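Local structure of BepC protein (Bartonella tribocorum, 4WGJ) at residues 199-202 with 203-207; 187-190 with 191-195; 136-139 with 140-144. The protein probably transfers AMP from ATP to threonine or tyrosine side chains of target proteins, through the Fic domain held in this N-terminal piece of a Bartonella effector. All blocks are in the same frame, centred on the assembly; numbering follows the deposited sequence. Where two conformers were deposited one is given.

Contact 1: residues 199-202 with 203-207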
loop_
_atom_site.group_PDB
_atom_site.type_symbol
_atom_site.label_atom_id
_atom_site.label_comp_id
_atom_site.label_asym_id
_atom_site.label_seq_id
_atom_site.Cartn_x
_atom_site.Cartn_y
_atom_site.Cartn_z
ATOM N N GLY A 199 3.197 17.762 6.703
ATOM C CA GLY A 199 4.292 18.178 5.842
ATOM C C GLY A 199 5.661 17.998 6.467
ATOM O O GLY A 199 6.614 18.686 6.104
ATOM N N ASN A 200 5.761 17.061 7.407
ATOM C CA ASN A 200 7.012 16.778 8.109
ATOM C C ASN A 200 7.518 15.388 7.753
ATOM O O ASN A 200 6.990 14.391 8.253
ATOM C CB ASN A 200 6.815 16.884 9.620
ATOM C CG ASN A 200 8.040 16.440 10.407
ATOM O OD1 ASN A 200 9.162 16.422 9.893
ATOM N ND2 ASN A 200 7.825 16.082 11.661
ATOM N N SER A 201 8.546 15.322 6.910
ATOM C CA SER A 201 9.049 14.037 6.425
ATOM C C SER A 201 10.140 13.426 7.306
ATOM O O SER A 201 10.608 12.309 7.048
ATOM C CB SER A 201 9.583 14.194 4.999
ATOM O OG SER A 201 10.648 15.129 4.979
ATOM N N GLN A 202 10.562 14.144 8.340
ATOM C CA GLN A 202 11.682 13.642 9.138
ATOM C C GLN A 202 11.407 12.291 9.816
ATOM O O GLN A 202 12.277 11.417 9.789
ATOM C CB GLN A 202 12.117 14.670 10.191
ATOM C CG GLN A 202 13.500 14.382 10.750
ATOM C CD GLN A 202 14.548 14.300 9.644
ATOM O OE1 GLN A 202 14.694 15.225 8.842
ATOM N NE2 GLN A 202 15.256 13.179 9.576
ATOM N N PRO A 203 10.218 12.103 10.426
ATOM C CA PRO A 203 9.972 10.781 11.010
ATOM C C PRO A 203 10.047 9.650 9.979
ATOM O O PRO A 203 10.559 8.566 10.296
ATOM C CB PRO A 203 8.557 10.910 11.572
ATOM C CG PRO A 203 8.455 12.353 11.943
ATOM C CD PRO A 203 9.177 13.069 10.828
ATOM N N MET A 204 9.565 9.897 8.764
ATOM C CA MET A 204 9.612 8.854 7.737
ATOM C C MET A 204 11.056 8.619 7.294
ATOM O O MET A 204 11.467 7.477 7.080
ATOM C CB MET A 204 8.735 9.221 6.536
ATOM C CG MET A 204 8.563 8.079 5.552
ATOM S SD MET A 204 7.566 6.752 6.248
ATOM C CE MET A 204 5.929 7.486 6.156
ATOM N N LYS A 205 11.820 9.695 7.136
ATOM C CA LYS A 205 13.242 9.572 6.815
ATOM C C LYS A 205 13.957 8.729 7.862
ATOM O O LYS A 205 14.748 7.836 7.526
ATOM C CB LYS A 205 13.897 10.950 6.715
ATOM C CG LYS A 205 13.371 11.794 5.567
ATOM C CD LYS A 205 13.792 11.245 4.218
ATOM C CE LYS A 205 13.270 12.132 3.090
ATOM N NZ LYS A 205 13.544 11.535 1.764
ATOM N N ASP A 206 13.673 9.014 9.131
ATOM C CA ASP A 206 14.272 8.269 10.231
ATOM C C ASP A 206 13.866 6.803 10.172
ATOM O O ASP A 206 14.690 5.914 10.401
ATOM C CB ASP A 206 13.866 8.863 11.589
ATOM C CG ASP A 206 14.470 10.238 11.839
ATOM O OD1 ASP A 206 15.371 10.661 11.080
ATOM O OD2 ASP A 206 14.052 10.891 12.820
ATOM N N LEU A 207 12.591 6.562 9.879
ATOM C CA LEU A 207 12.067 5.206 9.795
ATOM C C LEU A 207 12.835 4.407 8.750
ATOM O O LEU A 207 13.294 3.294 9.008
ATOM C CB LEU A 207 10.572 5.236 9.469
ATOM C CG LEU A 207 9.864 3.888 9.320
ATOM C CD1 LEU A 207 10.044 3.055 10.569
ATOM C CD2 LEU A 207 8.380 4.106 9.033
HETATM O O HOH W 1 7.263 11.646 8.373
#
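N200 and P203 meet at the N-terminal cap of helix 202-211, where a short connection from helix 185-198 turns into the next helix of the Fic domain. The side chains of N200 and P203 cross at about a right angle, ND2 of N200 lying 3.4 Å from CD of P203. With CG anti to the backbone N (chi1 173°), the same side chain brings OD1 of N200 to the N-H of Q202 at 3.1 Å, a capping bond that reaches the oxygen from above its carbonyl plane; ND2 is held by E194 of the preceding helix. The tight side is completed by M204, buried against A191, C192, F146 and M147, and by K205: O of S201 accepts from N of K205 at 2.9 Å, and NZ makes a salt bridge to D144 and a hydrogen bond to O of E140. A water accepts from N of M204 and donates to O of N200. On the looser, exposed flank, Q202 and D206 lie one helical turn apart. The Q202 chain bends at chi2 (56°), and its NE2 donates to OD1 of D206 at 2.9 Å, the acceptor lying in the amide plane of Q202 but met from above its own carboxylate plane.

Contact 2: residues 187-190 with 191-195. With ANP (phosphoaminophosphonic acid-adenylate ester), chain B; GLY (glycine), chain D.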
loop_
_atom_site.group_PDB
_atom_site.type_symbol
_atom_site.label_atom_id
_atom_site.label_comp_id
_atom_site.label_asym_id
_atom_site.label_seq_id
_atom_site.Cartn_x
_atom_site.Cartn_y
_atom_site.Cartn_z
ATOM N N ARG A 187 4.442 3.471 15.428
ATOM C CA ARG A 187 5.608 4.108 14.808
ATOM C C ARG A 187 5.319 4.456 13.341
ATOM O O ARG A 187 5.625 5.561 12.875
ATOM C CB ARG A 187 6.849 3.204 14.911
ATOM C CG ARG A 187 8.131 3.869 14.391
ATOM C CD ARG A 187 9.364 2.966 14.487
ATOM N NE ARG A 187 9.739 2.679 15.870
ATOM C CZ ARG A 187 10.707 3.310 16.529
ATOM N NH1 ARG A 187 11.420 4.264 15.933
ATOM N NH2 ARG A 187 10.971 2.983 17.783
ATOM N N MET A 188 4.726 3.513 12.613
ATOM C CA MET A 188 4.441 3.727 11.197
ATOM C C MET A 188 3.376 4.806 11.012
ATOM O O MET A 188 3.525 5.691 10.173
ATOM C CB MET A 188 3.983 2.436 10.528
ATOM C CG MET A 188 3.508 2.653 9.076
ATOM S SD MET A 188 4.842 3.226 7.997
ATOM C CE MET A 188 5.838 1.744 7.999
ATOM N N THR A 189 2.306 4.720 11.798
ATOM C CA THR A 189 1.221 5.697 11.719
ATOM C C THR A 189 1.746 7.110 11.969
ATOM O O THR A 189 1.446 8.040 11.213
ATOM C CB THR A 189 0.102 5.359 12.714
ATOM O OG1 THR A 189 -0.526 4.141 12.296
ATOM C CG2 THR A 189 -0.940 6.457 12.738
ATOM N N THR A 190 2.544 7.270 13.016
ATOM C CA THR A 190 3.142 8.572 13.310
ATOM C C THR A 190 3.942 9.118 12.107
ATOM O O THR A 190 3.764 10.275 11.715
ATOM C CB THR A 190 4.015 8.483 14.561
ATOM O OG1 THR A 190 3.153 8.295 15.694
ATOM C CG2 THR A 190 4.820 9.763 14.756
ATOM N N ALA A 191 4.769 8.282 11.488
ATOM C CA ALA A 191 5.550 8.711 10.326
ATOM C C ALA A 191 4.650 9.113 9.161
ATOM O O ALA A 191 4.888 10.129 8.502
ATOM C CB ALA A 191 6.516 7.609 9.888
ATOM N N CYS A 192 3.618 8.312 8.911
ATOM C CA CYS A 192 2.697 8.577 7.807
ATOM C C CYS A 192 1.909 9.869 8.016
ATOM O O CYS A 192 1.778 10.688 7.096
ATOM C CB CYS A 192 1.737 7.406 7.639
ATOM S SG CYS A 192 2.547 5.947 6.912
ATOM N N ILE A 193 1.392 10.044 9.229
ATOM C CA ILE A 193 0.607 11.235 9.550
ATOM C C ILE A 193 1.465 12.500 9.493
ATOM O O ILE A 193 1.064 13.511 8.907
ATOM C CB ILE A 193 -0.054 11.097 10.935
ATOM C CG1 ILE A 193 -1.154 10.033 10.887
ATOM C CG2 ILE A 193 -0.618 12.446 11.418
ATOM C CD1 ILE A 193 -1.825 9.785 12.240
ATOM N N GLU A 194 2.657 12.459 10.082
ATOM C CA GLU A 194 3.523 13.633 10.048
ATOM C C GLU A 194 3.826 14.053 8.610
ATOM O O GLU A 194 3.820 15.243 8.288
ATOM C CB GLU A 194 4.830 13.379 10.813
ATOM C CG GLU A 194 4.655 13.370 12.316
ATOM C CD GLU A 194 4.445 14.770 12.890
ATOM O OE1 GLU A 194 4.920 15.758 12.286
ATOM O OE2 GLU A 194 3.805 14.880 13.948
ATOM N N ALA A 195 4.083 13.079 7.750
ATOM C CA ALA A 195 4.394 13.371 6.355
ATOM C C ALA A 195 3.194 13.937 5.625
ATOM O O ALA A 195 3.281 14.988 4.986
ATOM C CB ALA A 195 4.884 12.118 5.644
HETATM P PG ANP B . -2.014 -1.539 7.862
HETATM O O1G ANP B . -1.380 -2.981 7.922
HETATM O O2G ANP B . -2.264 -1.098 9.278
HETATM O O3G ANP B . -0.990 -0.573 7.166
HETATM P PB ANP B . -3.781 -1.686 5.463
HETATM O O1B ANP B . -2.689 -2.538 4.902
HETATM O O2B ANP B . -5.194 -2.289 5.212
HETATM N N3B ANP B . -3.565 -1.515 7.127
HETATM P PA ANP B . -4.916 0.793 4.781
HETATM O O1A ANP B . -5.735 0.720 6.022
HETATM O O2A ANP B . -5.689 0.843 3.469
HETATM O O3A ANP B . -3.764 -0.303 4.715
HETATM O "O5'" ANP B . -3.990 2.079 4.891
HETATM C "C5'" ANP B . -3.182 2.250 6.080
HETATM C "C4'" ANP B . -2.088 3.261 5.847
HETATM O "O4'" ANP B . -2.615 4.602 6.032
HETATM C "C3'" ANP B . -0.905 3.123 6.812
HETATM O "O3'" ANP B . 0.352 3.272 6.158
HETATM C "C2'" ANP B . -1.162 4.244 7.824
HETATM O "O2'" ANP B . 0.023 4.695 8.469
HETATM C "C1'" ANP B . -1.763 5.309 6.913
HETATM N N9 ANP B . -2.527 6.324 7.634
HETATM C C8 ANP B . -3.340 6.130 8.722
HETATM N N7 ANP B . -3.884 7.229 9.186
HETATM C C5 ANP B . -3.394 8.219 8.348
HETATM C C6 ANP B . -3.587 9.615 8.307
HETATM N N6 ANP B . -4.368 10.279 9.163
HETATM N N1 ANP B . -2.946 10.312 7.343
HETATM C C2 ANP B . -2.160 9.652 6.488
HETATM N N3 ANP B . -1.901 8.344 6.428
HETATM C C4 ANP B . -2.552 7.679 7.389
HETATM N N GLY D . 1.485 -1.445 10.902
HETATM C CA GLY D . 2.561 -2.361 11.232
HETATM C C GLY D . 3.828 -2.047 10.462
HETATM O O GLY D . 4.850 -2.725 10.582
HETATM O OXT GLY D . 3.859 -1.090 9.689
#
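The nucleotide pocket of the Fic domain is lined along one side by helix 185-198, which gives it T189, C192 and I193, while M188 belongs to a glycine site; the pairs T189/I193 and M188/C192 each span one turn. T189 and I193 lie side by side and point the same way, CG2 of T189 pressing on CD1 of I193 at 3.5 Å, closer than usual for two carbons. I193 places CG1 anti to its carbonyl carbon (chi1 -69°), which sets this atom 3.6 Å from C6 of the adenine of the bound ATP analogue; Y103 packs against the same side chain. In the adjoining pair, SD of M188 rests 3.7 Å from SG of C192. That sulfur also approaches the ribose, with SG of C192 3.2 Å from O2' of the nucleotide, while CB of M188 lies 3.6 Å from OXT of a bound glycine. M188 and C192, in contact with each other, thus border different ligands. T189 and T190 turn their hydroxyls back to the carbonyls of K185 and G186, hydrogen bonds that tie both side chains to the preceding turn. Beneath the side chains the backbone is regular, I193 N reaching O of T189 at 2.8 Å. From helix 135-152, F146 touches M188 and E150 touches C192. Such i to i+4 pairing of side chains is typical of an alpha-helix, here one that forms a wall of the adenosine site in a Fic-fold protein that is probably an AMP transferase.

Contact 3: residues 136-139 with 140-144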
loop_
_atom_site.group_PDB
_atom_site.type_symbol
_atom_site.label_atom_id
_atom_site.label_comp_id
_atom_site.label_asym_id
_atom_site.label_seq_id
_atom_site.Cartn_x
_atom_site.Cartn_y
_atom_site.Cartn_z
ATOM N N GLN A 136 22.618 5.245 2.934
ATOM C CA GLN A 136 21.994 6.521 3.259
ATOM C C GLN A 136 21.171 7.054 2.095
ATOM O O GLN A 136 20.051 7.534 2.280
ATOM C CB GLN A 136 23.055 7.549 3.656
ATOM C CG GLN A 136 22.460 8.849 4.131
ATOM C CD GLN A 136 21.522 8.644 5.304
ATOM O OE1 GLN A 136 21.947 8.238 6.388
ATOM N NE2 GLN A 136 20.238 8.909 5.090
ATOM N N GLU A 137 21.738 6.969 0.897
ATOM C CA GLU A 137 21.062 7.437 -0.306
ATOM C C GLU A 137 19.815 6.620 -0.594
ATOM O O GLU A 137 18.780 7.172 -0.972
ATOM C CB GLU A 137 22.004 7.383 -1.506
ATOM C CG GLU A 137 23.173 8.351 -1.421
ATOM C CD GLU A 137 24.274 8.002 -2.399
ATOM O OE1 GLU A 137 24.227 6.887 -2.973
ATOM O OE2 GLU A 137 25.184 8.835 -2.585
ATOM N N PHE A 138 19.909 5.303 -0.440
ATOM C CA PHE A 138 18.735 4.476 -0.667
ATOM C C PHE A 138 17.643 4.796 0.349
ATOM O O PHE A 138 16.482 4.932 -0.010
ATOM C CB PHE A 138 19.050 2.982 -0.598
ATOM C CG PHE A 138 17.825 2.125 -0.750
ATOM C CD1 PHE A 138 17.344 1.806 -2.012
ATOM C CD2 PHE A 138 17.121 1.685 0.364
ATOM C CE1 PHE A 138 16.194 1.040 -2.160
ATOM C CE2 PHE A 138 15.980 0.919 0.221
ATOM C CZ PHE A 138 15.515 0.601 -1.040
ATOM N N ALA A 139 18.020 4.913 1.619
ATOM C CA ALA A 139 17.029 5.153 2.666
ATOM C C ALA A 139 16.283 6.463 2.414
ATOM O O ALA A 139 15.059 6.547 2.585
ATOM C CB ALA A 139 17.701 5.162 4.028
ATOM N N GLU A 140 17.029 7.476 1.990
ATOM C CA GLU A 140 16.449 8.791 1.696
ATOM C C GLU A 140 15.457 8.736 0.548
ATOM O O GLU A 140 14.323 9.228 0.646
ATOM C CB GLU A 140 17.550 9.782 1.338
ATOM C CG GLU A 140 17.892 10.784 2.385
ATOM C CD GLU A 140 18.864 11.800 1.842
ATOM O OE1 GLU A 140 18.463 12.970 1.678
ATOM O OE2 GLU A 140 20.013 11.414 1.545
ATOM N N ASN A 141 15.906 8.164 -0.566
ATOM C CA ASN A 141 15.057 8.035 -1.749
ATOM C C ASN A 141 13.871 7.108 -1.536
ATOM O O ASN A 141 12.777 7.370 -2.037
ATOM C CB ASN A 141 15.882 7.545 -2.936
ATOM C CG ASN A 141 16.713 8.649 -3.554
ATOM O OD1 ASN A 141 16.224 9.407 -4.391
ATOM N ND2 ASN A 141 17.959 8.773 -3.120
ATOM N N ALA A 142 14.080 6.036 -0.779
ATOM C CA ALA A 142 13.009 5.071 -0.511
ATOM C C ALA A 142 11.895 5.690 0.322
ATOM O O ALA A 142 10.720 5.407 0.089
ATOM C CB ALA A 142 13.569 3.824 0.186
ATOM N N ALA A 143 12.263 6.547 1.276
ATOM C CA ALA A 143 11.273 7.301 2.043
ATOM C C ALA A 143 10.377 8.134 1.122
ATOM O O ALA A 143 9.163 8.181 1.314
ATOM C CB ALA A 143 11.956 8.205 3.058
ATOM N N ASP A 144 10.983 8.796 0.138
ATOM C CA ASP A 144 10.216 9.608 -0.813
ATOM C C ASP A 144 9.261 8.722 -1.618
ATOM O O ASP A 144 8.101 9.080 -1.849
ATOM C CB ASP A 144 11.145 10.373 -1.774
ATOM C CG ASP A 144 11.909 11.503 -1.096
ATOM O OD1 ASP A 144 11.415 12.063 -0.091
ATOM O OD2 ASP A 144 13.003 11.844 -1.591
#
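The carbonyl oxygen of E137 is gripped twice by N141: by its backbone N at 3.1 Å and, more closely, by its side-chain ND2, 2.8 Å from O of E137. The two donors come from opposite faces of the carbonyl plane, N141 N tilted 26° from it and ND2 above it, so one asparagine straddles the oxygen. The acceptor lies nearly in the amide plane of N141, and the bond from ND2 is close to straight (169° at the hydrogen). A chi1 of -78° leaves CG of N141 beside its own backbone N and folds the amide back along the helix toward E137. The other end of that amide, OD1, accepts from K127, so the group is held at both ends and its rotation is fixed. These bonds belong to the first half of helix 135-152, within the Fic/DOC family region, where the helix has a polar flank with E137, E140 and N141 and an apolar one. On the apolar flank F138 and A142 stand one turn apart. The methyl CB of A142 sits over one face of the F138 ring, displaced toward the rim, at 4.1 Å from its centroid, a CH-pi contact in which CE2 of F138 is the nearest ring atom at 3.8 Å. H176 stacks on the F138 ring, and A174 and L130 also touch it; A142 meets M167 and F208. Along the backbone, A142 N donates to O of F138 at 2.8 Å.

From the N terminus, contact 3 (136-139 with 140-144) comes first, on helix 135-152; contact 2 (187-190 with 191-195) follows on helix 185-198, and contact 1 (199-202 with 203-207) carries the chain into helix 202-211. Contacts 3 and 2 join successive turns of a helix, and contact 1 closes the short turn between helices 185-198 and 202-211; they run in series without nesting or crossing. Contact 1 is the bridge between the others: M204 and L207 pack on contact 2, and N200 N probably bonds to O of E194, whereas K205 reaches contact 3. Contacts 2 and 3 do not touch, their nearest atoms being about 7 Å apart. Helix 202-211 thereby ties the nucleotide-binding helix to helix 135-152.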